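Cytosolic phospholipase A2 delta (Homo sapiens, PDB 5IZ5) catalyses the calcium-dependent hydrolysis of glycerophospholipids at the sn-2 position, with a preference for linoleic acid there. Local coordinates at residues G759-T764 and L786-Y791. The protein carries 3 engineered substitutions. Residues are numbered along the deposited sequence; the frame is centred on the assembly and turned at random.
Sequences GQVDLT and LRLSDY
The irregular loop carrying Val761 and Leu763 runs past Leu788 of helix 779-794 in the alpha/beta hydrolase-type catalytic domain, bent at Asp762 by an inverse gamma turn. The turn is closed by a weak bond from Leu763 N to Val761 O (2.9 Å), and the residues flanking Asp762, Val761 and Leu763, both point their CB atoms toward the helix. From the helix a single methyl answers them: in Leu788, CG is anti to the backbone N (chi1 169°), and chi2 of 61° sets CD2 as the branch facing the loop. Val761 crosses the leucine at a slant, with CG1 as the touching branch, while Leu763 meets it tip to tip. The contact is small, about 104 Å² of buried surface, and wholly apolar. Around it, Val761 also packs on Tyr770 and Leu788 on Phe741, both in loops. On another part of the helix, Ser789 OG is hydrogen-bonded to Ser341 OG of helix 335-351, which begins at the substrate-binding Gly334-Gly335 pair. The side chain of Leu763 lies about 12 Å from Gly334. Leu788 CD2 lies 4.1 Å from Val761 CG1 and 4.2 Å from Leu763 CD1.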
loop_
_atom_site.group_PDB
_atom_site.type_symbol
_atom_site.label_atom_id
_atom_site.label_comp_id
_atom_site.label_asym_id
_atom_site.label_seq_id
_atom_site.Cartn_x
_atom_site.Cartn_y
_atom_site.Cartn_z
ATOM N N GLY B 759 -13.017 24.849 30.109
ATOM C CA GLY B 759 -12.018 23.840 30.467
ATOM C C GLY B 759 -12.606 22.520 30.924
ATOM O O GLY B 759 -11.888 21.667 31.449
ATOM N N GLN B 760 -13.906 22.345 30.715
ATOM C CA GLN B 760 -14.581 21.097 31.036
ATOM C C GLN B 760 -14.696 20.273 29.754
ATOM O O GLN B 760 -15.734 20.277 29.088
ATOM C CB GLN B 760 -15.965 21.386 31.624
ATOM C CG GLN B 760 -15.928 22.165 32.932
ATOM C CD GLN B 760 -16.153 21.287 34.151
ATOM O OE1 GLN B 760 -15.376 20.370 34.425
ATOM N NE2 GLN B 760 -17.216 21.571 34.899
ATOM N N VAL B 761 -13.616 19.574 29.417
ATOM C CA VAL B 761 -13.545 18.790 28.187
ATOM C C VAL B 761 -13.896 17.344 28.510
ATOM O O VAL B 761 -13.181 16.671 29.253
ATOM C CB VAL B 761 -12.146 18.860 27.536
ATOM C CG1 VAL B 761 -12.174 18.258 26.133
ATOM C CG2 VAL B 761 -11.660 20.301 27.473
ATOM N N ASP B 762 -15.000 16.877 27.937
ATOM C CA ASP B 762 -15.513 15.548 28.231
ATOM C C ASP B 762 -14.727 14.473 27.466
ATOM O O ASP B 762 -15.128 14.052 26.383
ATOM C CB ASP B 762 -17.014 15.492 27.894
ATOM C CG ASP B 762 -17.688 14.238 28.417
ATOM O OD1 ASP B 762 -17.039 13.483 29.176
ATOM O OD2 ASP B 762 -18.865 14.004 28.063
ATOM N N LEU B 763 -13.619 14.024 28.050
ATOM C CA LEU B 763 -12.760 13.008 27.437
ATOM C C LEU B 763 -12.959 11.589 27.979
ATOM O O LEU B 763 -12.423 10.643 27.398
ATOM C CB LEU B 763 -11.283 13.382 27.623
ATOM C CG LEU B 763 -10.771 14.698 27.033
ATOM C CD1 LEU B 763 -9.285 14.832 27.326
ATOM C CD2 LEU B 763 -11.018 14.788 25.535
ATOM N N THR B 764 -13.699 11.425 29.079
ATOM C CA THR B 764 -13.690 10.134 29.815
ATOM C C THR B 764 -14.993 9.400 30.175
ATOM O O THR B 764 -15.005 8.169 30.202
ATOM C CB THR B 764 -12.884 10.274 31.122
ATOM O OG1 THR B 764 -13.318 11.441 31.834
ATOM C CG2 THR B 764 -11.397 10.384 30.830
ATOM N N LEU B 786 -10.383 21.598 20.424
ATOM C CA LEU B 786 -9.428 22.390 19.661
ATOM C C LEU B 786 -8.570 23.267 20.576
ATOM O O LEU B 786 -7.345 23.254 20.481
ATOM C CB LEU B 786 -10.164 23.272 18.656
ATOM C CG LEU B 786 -9.257 24.146 17.786
ATOM C CD1 LEU B 786 -8.812 23.381 16.550
ATOM C CD2 LEU B 786 -9.960 25.434 17.398
ATOM N N ARG B 787 -9.222 24.024 21.457
ATOM C CA ARG B 787 -8.510 24.953 22.341
ATOM C C ARG B 787 -7.642 24.213 23.355
ATOM O O ARG B 787 -6.544 24.661 23.673
ATOM C CB ARG B 787 -9.472 25.908 23.055
ATOM C CG ARG B 787 -10.164 26.916 22.151
ATOM C CD ARG B 787 -10.581 28.176 22.896
ATOM N NE ARG B 787 -11.339 29.091 22.044
ATOM C CZ ARG B 787 -12.670 29.182 21.982
ATOM N NH1 ARG B 787 -13.461 28.411 22.724
ATOM N NH2 ARG B 787 -13.222 30.062 21.152
ATOM N N LEU B 788 -8.123 23.073 23.840
ATOM C CA LEU B 788 -7.307 22.207 24.686
ATOM C C LEU B 788 -6.015 21.818 23.978
ATOM O O LEU B 788 -4.930 21.905 24.553
ATOM C CB LEU B 788 -8.072 20.936 25.065
ATOM C CG LEU B 788 -7.247 19.823 25.718
ATOM C CD1 LEU B 788 -6.622 20.304 27.020
ATOM C CD2 LEU B 788 -8.098 18.593 25.964
ATOM N N SER B 789 -6.145 21.359 22.737
ATOM C CA SER B 789 -5.003 20.904 21.951
ATOM C C SER B 789 -4.021 22.046 21.727
ATOM O O SER B 789 -2.819 21.888 21.912
ATOM C CB SER B 789 -5.473 20.340 20.602
ATOM O OG SER B 789 -6.424 19.308 20.779
ATOM N N ASP B 790 -4.555 23.187 21.312
ATOM C CA ASP B 790 -3.779 24.409 21.138
ATOM C C ASP B 790 -3.017 24.762 22.420
ATOM O O ASP B 790 -1.808 24.993 22.397
ATOM C CB ASP B 790 -4.726 25.547 20.743
ATOM C CG ASP B 790 -4.021 26.874 20.556
ATOM O OD1 ASP B 790 -2.793 26.896 20.347
ATOM O OD2 ASP B 790 -4.714 27.906 20.606
ATOM N N TYR B 791 -3.739 24.777 23.534
ATOM C CA TYR B 791 -3.156 25.100 24.830
ATOM C C TYR B 791 -2.023 24.148 25.210
ATOM O O TYR B 791 -0.943 24.592 25.598
ATOM C CB TYR B 791 -4.238 25.081 25.908
ATOM C CG TYR B 791 -3.696 25.231 27.303
ATOM C CD1 TYR B 791 -3.567 26.485 27.893
ATOM C CD2 TYR B 791 -3.314 24.118 28.033
ATOM C CE1 TYR B 791 -3.068 26.621 29.176
ATOM C CE2 TYR B 791 -2.816 24.244 29.309
ATOM C CZ TYR B 791 -2.693 25.496 29.880
ATOM O OH TYR B 791 -2.197 25.624 31.157
#